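Local coordinates for N-methyltransferase (Streptoalloteichus sp. ATCC 53650, PDB 5BSZ), which probably transfers a methyl group from S-adenosylmethionine to the amino group of a nucleotide-linked deoxysugar during biosynthesis of the kedarcidin sugar, at residues E76-P79 with A80-A83; E33-W36 with V37-V40; D195-G198 with V199-F202; V233-P236 with R237-L240. One frame throughout, in Å; residues are numbered along the deposited sequence.

Overall arrangement
All four contacts are local, each with chemistry suited to its place in the fold. Contacts 1, 2 and 4 belong to the Rossmann-like catalytic part: contact 1 starts a helix beside the cofactor product, contact 2 lies on helix 30-44, and contact 4 is the bend leading into strand 240-245. Contacts 2 and 4 pack together through W36, whose CE2 lies 3.4 Å from N of G234, and through V40 against V233. Contact 3, about 38 Å centre to centre from contact 4 and remote from both ligands, is a hairpin turn held by backbone and Asx-turn bonds. Contacts 1 and 4 combine buried groups with ligand bonds, whereas contact 2 sets a surface ion pair beside apolar packing.

Contact 1 of 4, residues E76-P79 with A80-A83; sequences ELSP and AMRA. With SAH (S-adenosyl-L-homocysteine), chain B.
E76 and M81 slant across one another where strand 71-76 gives way to helix 79-88, CG of E76 resting on CB of M81 at 3.4 Å. With CG anti to the backbone N (chi1 -156°) and a sharp bend at chi2, E76 swings its carboxylate past M81 to the ribose of S-adenosylhomocysteine. OE2 accepts from O2' of the ligand at 2.6 Å and OE1 from O3' at 2.8 Å. The carboxylate is held in place: N of S78 gives a 2.9 Å bond to the anti lone pair of OE2 of E76, and N of G57 bonds to OE1. S78 also starts the helix. Its OG takes a weak but straight capping bond from N of M81 (3.3 Å) and is hydrogen-bonded to O of G16, while its carbonyl O receives N of R82 at 2.9 Å. M81 curls away to V18 and L21 of helix 18-24. R82 bends outward; its NE reaches a water shared with O of P79, and its NH2 bonds to O of V94 and salt-bridges E86. An acidic residue at the end of the second strand of the Rossmann-like sheet, gripping both ribose hydroxyls, is a hallmark of S-adenosylmethionine-dependent methyltransferases.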
loop_
_atom_site.group_PDB
_atom_site.type_symbol
_atom_site.label_atom_id
_atom_site.label_comp_id
_atom_site.label_asym_id
_atom_site.label_seq_id
_atom_site.Cartn_x
_atom_site.Cartn_y
_atom_site.Cartn_z
ATOM N N GLU A 76 -18.193 11.823 22.707
ATOM C CA GLU A 76 -17.365 11.121 21.682
ATOM C C GLU A 76 -17.033 12.127 20.570
ATOM O O GLU A 76 -17.941 12.795 20.064
ATOM C CB GLU A 76 -18.207 9.986 21.132
ATOM C CG GLU A 76 -17.592 8.763 20.506
ATOM C CD GLU A 76 -16.094 8.606 20.533
ATOM O OE1 GLU A 76 -15.608 7.799 21.323
ATOM O OE2 GLU A 76 -15.452 9.238 19.675
ATOM N N LEU A 77 -15.755 12.270 20.224
ATOM C CA LEU A 77 -15.341 13.162 19.148
ATOM C C LEU A 77 -15.616 12.612 17.781
ATOM O O LEU A 77 -15.827 13.367 16.845
ATOM C CB LEU A 77 -13.887 13.602 19.275
ATOM C CG LEU A 77 -13.370 14.671 18.312
ATOM C CD1 LEU A 77 -14.224 15.935 18.517
ATOM C CD2 LEU A 77 -11.915 14.892 18.638
ATOM N N SER A 78 -15.717 11.304 17.653
ATOM C CA SER A 78 -15.835 10.731 16.329
ATOM C C SER A 78 -17.317 10.750 15.937
ATOM O O SER A 78 -18.128 10.150 16.620
ATOM C CB SER A 78 -15.366 9.285 16.323
ATOM O OG SER A 78 -15.839 8.658 15.149
ATOM N N PRO A 79 -17.675 11.437 14.842
ATOM C CA PRO A 79 -19.090 11.430 14.438
ATOM C C PRO A 79 -19.655 10.014 14.224
ATOM O O PRO A 79 -20.793 9.729 14.563
ATOM C CB PRO A 79 -19.109 12.249 13.130
ATOM C CG PRO A 79 -17.700 12.664 12.837
ATOM C CD PRO A 79 -16.838 12.347 14.026
ATOM N N ALA A 80 -18.862 9.113 13.681
ATOM C CA ALA A 80 -19.329 7.769 13.426
ATOM C C ALA A 80 -19.635 7.053 14.734
ATOM O O ALA A 80 -20.701 6.454 14.864
ATOM C CB ALA A 80 -18.287 6.980 12.635
ATOM N N MET A 81 -18.704 7.109 15.697
ATOM C CA MET A 81 -18.920 6.487 16.999
ATOM C C MET A 81 -20.125 7.077 17.718
ATOM O O MET A 81 -20.871 6.311 18.352
ATOM C CB MET A 81 -17.713 6.576 17.945
ATOM C CG MET A 81 -16.442 5.906 17.492
ATOM S SD MET A 81 -16.595 4.117 17.315
ATOM C CE MET A 81 -17.642 4.051 15.884
ATOM N N ARG A 82 -20.244 8.407 17.673
ATOM C CA ARG A 82 -21.299 9.114 18.394
ATOM C C ARG A 82 -22.641 8.601 17.880
ATOM O O ARG A 82 -23.557 8.344 18.668
ATOM C CB ARG A 82 -21.191 10.621 18.221
ATOM C CG ARG A 82 -22.151 11.436 19.085
ATOM C CD ARG A 82 -22.797 12.615 18.353
ATOM N NE ARG A 82 -23.784 12.187 17.370
ATOM C CZ ARG A 82 -25.040 11.870 17.672
ATOM N NH1 ARG A 82 -25.862 11.480 16.711
ATOM N NH2 ARG A 82 -25.472 11.945 18.937
ATOM N N ALA A 83 -22.745 8.448 16.564
ATOM C CA ALA A 83 -24.017 8.031 15.962
ATOM C C ALA A 83 -24.296 6.583 16.308
ATOM O O ALA A 83 -25.434 6.266 16.606
ATOM C CB ALA A 83 -24.040 8.246 14.447
HETATM N N SAH B . -13.904 4.225 26.333
HETATM C CA SAH B . -14.161 3.413 25.085
HETATM C CB SAH B . -13.424 3.925 23.828
HETATM C CG SAH B . -12.196 3.235 23.285
HETATM S SD SAH B . -11.449 3.873 21.824
HETATM C C SAH B . -13.923 1.990 25.496
HETATM O O SAH B . -13.423 1.654 26.562
HETATM O OXT SAH B . -14.376 1.121 24.817
HETATM C "C5'" SAH B . -10.983 5.542 22.197
HETATM C "C4'" SAH B . -12.124 6.499 21.799
HETATM O "O4'" SAH B . -11.793 7.854 22.156
HETATM C "C3'" SAH B . -12.364 6.552 20.293
HETATM O "O3'" SAH B . -13.729 6.209 20.070
HETATM C "C2'" SAH B . -12.132 7.983 19.835
HETATM O "O2'" SAH B . -13.086 8.413 18.832
HETATM C "C1'" SAH B . -12.243 8.734 21.137
HETATM N N9 SAH B . -11.477 9.993 21.204
HETATM C C8 SAH B . -10.214 10.228 20.739
HETATM N N7 SAH B . -9.863 11.515 20.963
HETATM C C5 SAH B . -10.938 12.108 21.544
HETATM C C6 SAH B . -11.235 13.458 22.018
HETATM N N6 SAH B . -10.249 14.363 21.875
HETATM N N1 SAH B . -12.444 13.664 22.588
HETATM C C2 SAH B . -13.386 12.719 22.669
HETATM N N3 SAH B . -13.198 11.451 22.264
HETATM C C4 SAH B . -12.011 11.106 21.711
HETATM O O HOH W 1 -16.435 9.428 12.045
HETATM O O HOH W 2 -22.670 11.801 14.570
#

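Contact 2 of 4, residues E33-W36 with V37-V40; sequences EAEW and VRRV
OE2 of E35 accepts from NE of R38 at 2.8 Å, the shortest polar bond of this helical turn and one half of a two-pronged salt bridge. The other half runs from NH2 of R38 to OE1 of E35 at 2.9 Å. Each oxygen offers its syn lone pair, and the two flat groups are nearly coplanar, 22° apart, so the guanidinium meets the carboxylate side-on with one nitrogen for each oxygen. Two bonds in one plane restrain the rotation of both ends. The side chains lie next to each other and point the same way: both leave the helix with CG anti to the backbone N (chi1 177° for E35, 176° for R38), and bends at chi2 and chi3, respectively, bring the charged groups together.

This is an i to i+3 ion pair on the partly exposed flank of helix 30-44, an amphipathic alpha-helix whose i to i+4 backbone hydrogen bonds run beneath it. N of R38 bonds to O of A34 at 3.0 Å, and N of V40 to O of W36 at the same length; the bond from N of V37 to O of E33 is weak. R39 holds its CB against O of E35 at 3.3 Å before its guanidinium turns away to a salt bridge with D232.

V37 and V40 face inward. CB of V37 sits 3.5 Å from O of A34, and its side chain packs on L65 and L114. CG2 of V40 lies 3.4 Å from O of W36 and the side chain continues to V242, while the W36 indole leads away toward L240.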
loop_
_atom_site.group_PDB
_atom_site.type_symbol
_atom_site.label_atom_id
_atom_site.label_comp_id
_atom_site.label_asym_id
_atom_site.label_seq_id
_atom_site.Cartn_x
_atom_site.Cartn_y
_atom_site.Cartn_z
ATOM N N GLU A 33 -15.762 -4.375 33.440
ATOM C CA GLU A 33 -15.262 -3.001 33.517
ATOM C C GLU A 33 -16.369 -2.047 33.992
ATOM O O GLU A 33 -16.103 -1.205 34.840
ATOM C CB GLU A 33 -14.625 -2.569 32.188
ATOM C CG GLU A 33 -13.423 -3.404 31.736
ATOM C CD GLU A 33 -12.859 -3.047 30.364
ATOM O OE1 GLU A 33 -13.587 -2.473 29.528
ATOM O OE2 GLU A 33 -11.685 -3.403 30.089
ATOM N N ALA A 34 -17.583 -2.188 33.452
ATOM C CA ALA A 34 -18.722 -1.428 33.962
ATOM C C ALA A 34 -18.895 -1.644 35.463
ATOM O O ALA A 34 -19.171 -0.723 36.225
ATOM C CB ALA A 34 -19.971 -1.787 33.202
ATOM N N GLU A 35 -18.690 -2.884 35.893
ATOM C CA GLU A 35 -18.730 -3.218 37.311
ATOM C C GLU A 35 -17.699 -2.483 38.152
ATOM O O GLU A 35 -18.026 -1.994 39.272
ATOM C CB GLU A 35 -18.687 -4.756 37.477
ATOM C CG GLU A 35 -18.653 -5.292 38.902
ATOM C CD GLU A 35 -19.787 -4.779 39.764
ATOM O OE1 GLU A 35 -19.552 -4.641 40.994
ATOM O OE2 GLU A 35 -20.858 -4.384 39.222
ATOM N N TRP A 36 -16.450 -2.388 37.665
ATOM C CA TRP A 36 -15.504 -1.530 38.388
ATOM C C TRP A 36 -16.069 -0.153 38.687
ATOM O O TRP A 36 -15.964 0.363 39.796
ATOM C CB TRP A 36 -14.198 -1.264 37.653
ATOM C CG TRP A 36 -13.434 -2.452 37.192
ATOM C CD1 TRP A 36 -13.442 -3.708 37.729
ATOM C CD2 TRP A 36 -12.526 -2.485 36.079
ATOM N NE1 TRP A 36 -12.617 -4.538 36.988
ATOM C CE2 TRP A 36 -12.015 -3.806 35.998
ATOM C CE3 TRP A 36 -12.083 -1.527 35.159
ATOM C CZ2 TRP A 36 -11.092 -4.191 35.032
ATOM C CZ3 TRP A 36 -11.152 -1.919 34.186
ATOM C CH2 TRP A 36 -10.667 -3.228 34.144
ATOM N N VAL A 37 -16.610 0.482 37.654
ATOM C CA VAL A 37 -17.105 1.847 37.775
ATOM C C VAL A 37 -18.266 1.879 38.794
ATOM O O VAL A 37 -18.255 2.683 39.723
ATOM C CB VAL A 37 -17.616 2.385 36.409
ATOM C CG1 VAL A 37 -18.238 3.777 36.591
ATOM C CG2 VAL A 37 -16.470 2.447 35.392
ATOM N N ARG A 38 -19.240 0.998 38.624
ATOM C CA ARG A 38 -20.431 0.962 39.479
ATOM C C ARG A 38 -20.020 0.869 40.963
ATOM O O ARG A 38 -20.468 1.623 41.834
ATOM C CB ARG A 38 -21.335 -0.223 39.095
ATOM C CG ARG A 38 -22.555 -0.389 40.025
ATOM C CD ARG A 38 -23.197 -1.774 39.948
ATOM N NE ARG A 38 -22.396 -2.670 40.766
ATOM C CZ ARG A 38 -22.417 -2.679 42.106
ATOM N NH1 ARG A 38 -23.305 -1.958 42.794
ATOM N NH2 ARG A 38 -21.562 -3.464 42.751
ATOM N N ARG A 39 -19.103 -0.054 41.219
ATOM C CA ARG A 39 -18.661 -0.395 42.566
ATOM C C ARG A 39 -17.921 0.753 43.209
ATOM O O ARG A 39 -18.227 1.139 44.344
ATOM C CB ARG A 39 -17.782 -1.651 42.512
ATOM C CG ARG A 39 -17.258 -2.172 43.833
ATOM C CD ARG A 39 -16.169 -3.219 43.608
ATOM N NE ARG A 39 -15.018 -2.880 44.440
ATOM C CZ ARG A 39 -14.168 -3.752 44.963
ATOM N NH1 ARG A 39 -13.169 -3.312 45.716
ATOM N NH2 ARG A 39 -14.295 -5.049 44.724
ATOM N N VAL A 40 -16.932 1.312 42.509
ATOM C CA VAL A 40 -16.135 2.396 43.057
ATOM C C VAL A 40 -17.007 3.656 43.301
ATOM O O VAL A 40 -16.827 4.404 44.259
ATOM C CB VAL A 40 -14.973 2.737 42.082
ATOM C CG1 VAL A 40 -14.378 4.070 42.426
ATOM C CG2 VAL A 40 -13.891 1.657 42.090
#

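Contact 3 of 4, residues D195-G198 with V199-F202; sequences DATG and VRHF
D195 opens the turn with its carboxylate facing the arginine that follows on the returning strand: OD2 of D195 lies 4.5 Å from NH2 of R200. That is too far for a salt bridge, and the oxygen stands well out of the guanidinium plane, so at most a general attraction between the charges is likely. OD2 instead accepts from N of T197 at 2.7 Å, on its anti side but 32° out of the carboxylate plane, which makes an Asx turn. OD1 is taken up by a salt bridge to R170.

A196 and T197 form the two central residues of a type I turn. It closes a two-residue beta-hairpin, with N of D195 bonded to O of G198 and N of G198 bonded back to O of D195, each at 3.0 Å, and so joins strands 184-195 and 198-209. T197 then reaches across to R200, with OG1 of T197 at 3.2 Å from NH2 of R200. The OG1 branch sits between the backbone N and the carbonyl carbon (chi1 67°), a rotation that points it toward the R200 side.

G198 ends the turn at a positive phi of 129°, a conformation suited to glycine. A water donates to its O and accepts a weak bond from NH2 of R200, both at 3.2 Å, a loose water link between the arginine and the turn. CG2 of V199 rests 3.6 Å from C of G198. From V199 on, residues 199-202 pair in an antiparallel ladder with a strand of the second subunit, and R200 packs on V10 of that chain.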
loop_
_atom_site.group_PDB
_atom_site.type_symbol
_atom_site.label_atom_id
_atom_site.label_comp_id
_atom_site.label_asym_id
_atom_site.label_seq_id
_atom_site.Cartn_x
_atom_site.Cartn_y
_atom_site.Cartn_z
ATOM N N ASP A 195 -14.207 -10.738 0.855
ATOM C CA ASP A 195 -15.557 -11.255 0.587
ATOM C C ASP A 195 -15.758 -11.251 -0.918
ATOM O O ASP A 195 -14.786 -11.108 -1.665
ATOM C CB ASP A 195 -16.640 -10.403 1.263
ATOM C CG ASP A 195 -16.599 -8.939 0.867
ATOM O OD1 ASP A 195 -16.967 -8.152 1.744
ATOM O OD2 ASP A 195 -16.222 -8.516 -0.258
ATOM N N ALA A 196 -17.012 -11.301 -1.363
ATOM C CA ALA A 196 -17.303 -11.459 -2.790
ATOM C C ALA A 196 -16.922 -10.211 -3.551
ATOM O O ALA A 196 -16.751 -10.263 -4.768
ATOM C CB ALA A 196 -18.786 -11.777 -3.021
ATOM N N THR A 197 -16.788 -9.091 -2.843
ATOM C CA THR A 197 -16.454 -7.834 -3.479
ATOM C C THR A 197 -14.936 -7.685 -3.682
ATOM O O THR A 197 -14.512 -6.761 -4.360
ATOM C CB THR A 197 -17.043 -6.603 -2.724
ATOM O OG1 THR A 197 -16.427 -6.448 -1.434
ATOM C CG2 THR A 197 -18.565 -6.732 -2.525
ATOM N N GLY A 198 -14.122 -8.542 -3.069
ATOM C CA GLY A 198 -12.661 -8.401 -3.166
ATOM C C GLY A 198 -11.963 -8.429 -1.821
ATOM O O GLY A 198 -12.496 -8.912 -0.798
ATOM N N VAL A 199 -10.726 -7.943 -1.861
ATOM C CA VAL A 199 -9.854 -7.892 -0.704
ATOM C C VAL A 199 -9.575 -6.428 -0.372
ATOM O O VAL A 199 -9.389 -5.588 -1.264
ATOM C CB VAL A 199 -8.508 -8.575 -0.990
ATOM C CG1 VAL A 199 -7.587 -8.520 0.213
ATOM C CG2 VAL A 199 -8.759 -10.026 -1.383
ATOM N N ARG A 200 -9.543 -6.136 0.927
ATOM C CA ARG A 200 -9.188 -4.801 1.413
ATOM C C ARG A 200 -8.168 -4.917 2.512
ATOM O O ARG A 200 -8.151 -5.923 3.214
ATOM C CB ARG A 200 -10.411 -4.088 1.968
ATOM C CG ARG A 200 -11.381 -3.796 0.849
ATOM C CD ARG A 200 -12.727 -3.335 1.369
ATOM N NE ARG A 200 -13.574 -2.822 0.293
ATOM C CZ ARG A 200 -14.042 -3.528 -0.742
ATOM N NH1 ARG A 200 -14.815 -2.915 -1.630
ATOM N NH2 ARG A 200 -13.751 -4.821 -0.920
ATOM N N HIS A 201 -7.281 -3.926 2.597
ATOM C CA HIS A 201 -6.279 -3.838 3.653
ATOM C C HIS A 201 -6.472 -2.490 4.350
ATOM O O HIS A 201 -6.662 -1.461 3.681
ATOM C CB HIS A 201 -4.890 -3.934 3.072
ATOM C CG HIS A 201 -3.790 -3.645 4.046
ATOM N ND1 HIS A 201 -2.708 -2.858 3.736
ATOM C CD2 HIS A 201 -3.597 -4.041 5.319
ATOM C CE1 HIS A 201 -1.889 -2.793 4.772
ATOM N NE2 HIS A 201 -2.420 -3.488 5.752
ATOM N N PHE A 202 -6.493 -2.506 5.681
ATOM C CA PHE A 202 -6.702 -1.291 6.452
ATOM C C PHE A 202 -5.539 -1.197 7.424
ATOM O O PHE A 202 -5.091 -2.226 7.956
ATOM C CB PHE A 202 -7.990 -1.325 7.292
ATOM C CG PHE A 202 -9.260 -1.567 6.530
ATOM C CD1 PHE A 202 -10.130 -0.511 6.267
ATOM C CD2 PHE A 202 -9.648 -2.857 6.157
ATOM C CE1 PHE A 202 -11.348 -0.723 5.622
ATOM C CE2 PHE A 202 -10.852 -3.067 5.504
ATOM C CZ PHE A 202 -11.702 -1.997 5.223
HETATM O O HOH W 3 -13.579 -6.947 1.423
#

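Contact 4 of 4, residues V233-P236 with R237-L240; sequences VGQP and RRGL. With THM (thymidine), chain G.
Q235 and R238 run alongside each other, and CD of Q235 lies 3.7 Å above the plane of the R238 guanidinium, toward its rim. With CG of R238 set between its backbone N and carbonyl carbon (chi1 54°), the chain folds back along Q235. The amide and guanidinium planes are 35° apart, and OE1 of Q235 lies 3.3 Å from NH2 of R238 without a hydrogen bond. Beneath them, O of Q235 takes two backbone donors: N of G239 at 2.9 Å in the carbonyl plane, and N of R238 at 3.1 Å from above it. A water bridges the bend, accepting from N of Q235 and NE of R238 and donating to O of G239. CG2 of V233 meets CD1 of L240 at 3.6 Å, the side chains at about a right angle. The buried O of V233 finds just a CA-H...O contact from G239, at 3.4 Å. Outside, D147 pairs with NH2 of R238 and W150 offers a cation-pi contact, while W36 backs Q235 and L240. R237 leads away, its NH1 giving a 3.3 Å bond, nearly straight at 168°, to O4 of thymidine. One long, directional bond is consistent with R237 helping to recognise the thymine of a nucleotide-linked sugar.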
loop_
_atom_site.group_PDB
_atom_site.type_symbol
_atom_site.label_atom_id
_atom_site.label_comp_id
_atom_site.label_asym_id
_atom_site.label_seq_id
_atom_site.Cartn_x
_atom_site.Cartn_y
_atom_site.Cartn_z
ATOM N N VAL A 233 -9.304 -2.955 41.697
ATOM C CA VAL A 233 -10.189 -2.888 40.542
ATOM C C VAL A 233 -9.324 -2.410 39.394
ATOM O O VAL A 233 -8.185 -2.014 39.618
ATOM C CB VAL A 233 -11.326 -1.852 40.760
ATOM C CG1 VAL A 233 -12.466 -2.472 41.555
ATOM C CG2 VAL A 233 -10.809 -0.592 41.470
ATOM N N GLY A 234 -9.863 -2.395 38.181
ATOM C CA GLY A 234 -9.005 -2.086 37.021
ATOM C C GLY A 234 -8.101 -3.265 36.671
ATOM O O GLY A 234 -8.232 -4.316 37.268
ATOM N N GLN A 235 -7.248 -3.112 35.663
ATOM C CA GLN A 235 -6.347 -4.164 35.224
ATOM C C GLN A 235 -5.231 -4.334 36.241
ATOM O O GLN A 235 -4.854 -3.364 36.957
ATOM C CB GLN A 235 -5.796 -3.838 33.817
ATOM C CG GLN A 235 -6.905 -3.662 32.776
ATOM C CD GLN A 235 -6.488 -3.781 31.327
ATOM O OE1 GLN A 235 -7.129 -3.215 30.407
ATOM N NE2 GLN A 235 -5.439 -4.553 31.094
ATOM N N PRO A 236 -4.729 -5.575 36.355
ATOM C CA PRO A 236 -3.566 -5.817 37.213
ATOM C C PRO A 236 -2.396 -4.929 36.837
ATOM O O PRO A 236 -2.147 -4.722 35.657
ATOM C CB PRO A 236 -3.244 -7.296 36.937
ATOM C CG PRO A 236 -4.584 -7.884 36.665
ATOM C CD PRO A 236 -5.264 -6.838 35.827
ATOM N N ARG A 237 -1.758 -4.374 37.858
ATOM C CA ARG A 237 -0.560 -3.561 37.784
ATOM C C ARG A 237 -0.912 -2.187 37.262
ATOM O O ARG A 237 -0.061 -1.313 37.162
ATOM C CB ARG A 237 0.542 -4.191 36.912
ATOM C CG ARG A 237 0.796 -5.680 37.089
ATOM C CD ARG A 237 2.267 -5.996 36.815
ATOM N NE ARG A 237 2.628 -5.592 35.462
ATOM C CZ ARG A 237 3.803 -5.108 35.059
ATOM N NH1 ARG A 237 3.928 -4.772 33.782
ATOM N NH2 ARG A 237 4.849 -4.987 35.877
ATOM N N ARG A 238 -2.165 -1.918 36.927
ATOM C CA ARG A 238 -2.446 -0.490 36.806
ATOM C C ARG A 238 -3.536 0.126 37.614
ATOM O O ARG A 238 -3.434 1.282 37.960
ATOM C CB ARG A 238 -2.566 0.012 35.373
ATOM C CG ARG A 238 -3.526 -0.686 34.491
ATOM C CD ARG A 238 -3.453 -0.013 33.109
ATOM N NE ARG A 238 -4.846 -0.073 32.623
ATOM C CZ ARG A 238 -5.257 -0.154 31.370
ATOM N NH1 ARG A 238 -4.389 -0.243 30.379
ATOM N NH2 ARG A 238 -6.567 -0.083 31.130
ATOM N N GLY A 239 -4.595 -0.606 37.880
ATOM C CA GLY A 239 -5.547 -0.075 38.808
ATOM C C GLY A 239 -6.421 1.021 38.230
ATOM O O GLY A 239 -6.565 1.140 36.990
ATOM N N LEU A 240 -7.050 1.778 39.130
ATOM C CA LEU A 240 -7.863 2.903 38.719
ATOM C C LEU A 240 -7.449 4.104 39.495
ATOM O O LEU A 240 -7.116 3.978 40.676
ATOM C CB LEU A 240 -9.342 2.600 38.949
ATOM C CG LEU A 240 -10.022 1.511 38.156
ATOM C CD1 LEU A 240 -11.478 1.461 38.588
ATOM C CD2 LEU A 240 -9.982 1.692 36.639
HETATM O "O5'" THM G . -3.635 -4.798 25.242
HETATM C "C5'" THM G . -2.298 -4.979 24.734
HETATM C "C4'" THM G . -1.386 -3.813 25.130
HETATM O "O4'" THM G . -1.309 -3.962 26.550
HETATM C "C3'" THM G . 0.080 -3.846 24.614
HETATM O "O3'" THM G . 0.427 -2.653 23.879
HETATM C "C2'" THM G . 1.013 -4.016 25.830
HETATM C "C1'" THM G . 0.035 -3.735 26.983
HETATM N N1 THM G . 0.199 -4.360 28.306
HETATM C C2 THM G . 1.163 -3.659 29.055
HETATM O O2 THM G . 1.730 -2.728 28.463
HETATM N N3 THM G . 1.487 -3.972 30.306
HETATM C C4 THM G . 0.859 -4.961 30.942
HETATM O O4 THM G . 1.157 -5.244 32.149
HETATM C C5 THM G . -0.175 -5.697 30.185
HETATM C C5M THM G . -0.827 -6.811 30.961
HETATM C C6 THM G . -0.498 -5.355 28.877
HETATM O O HOH W 4 -6.825 -0.362 34.735
#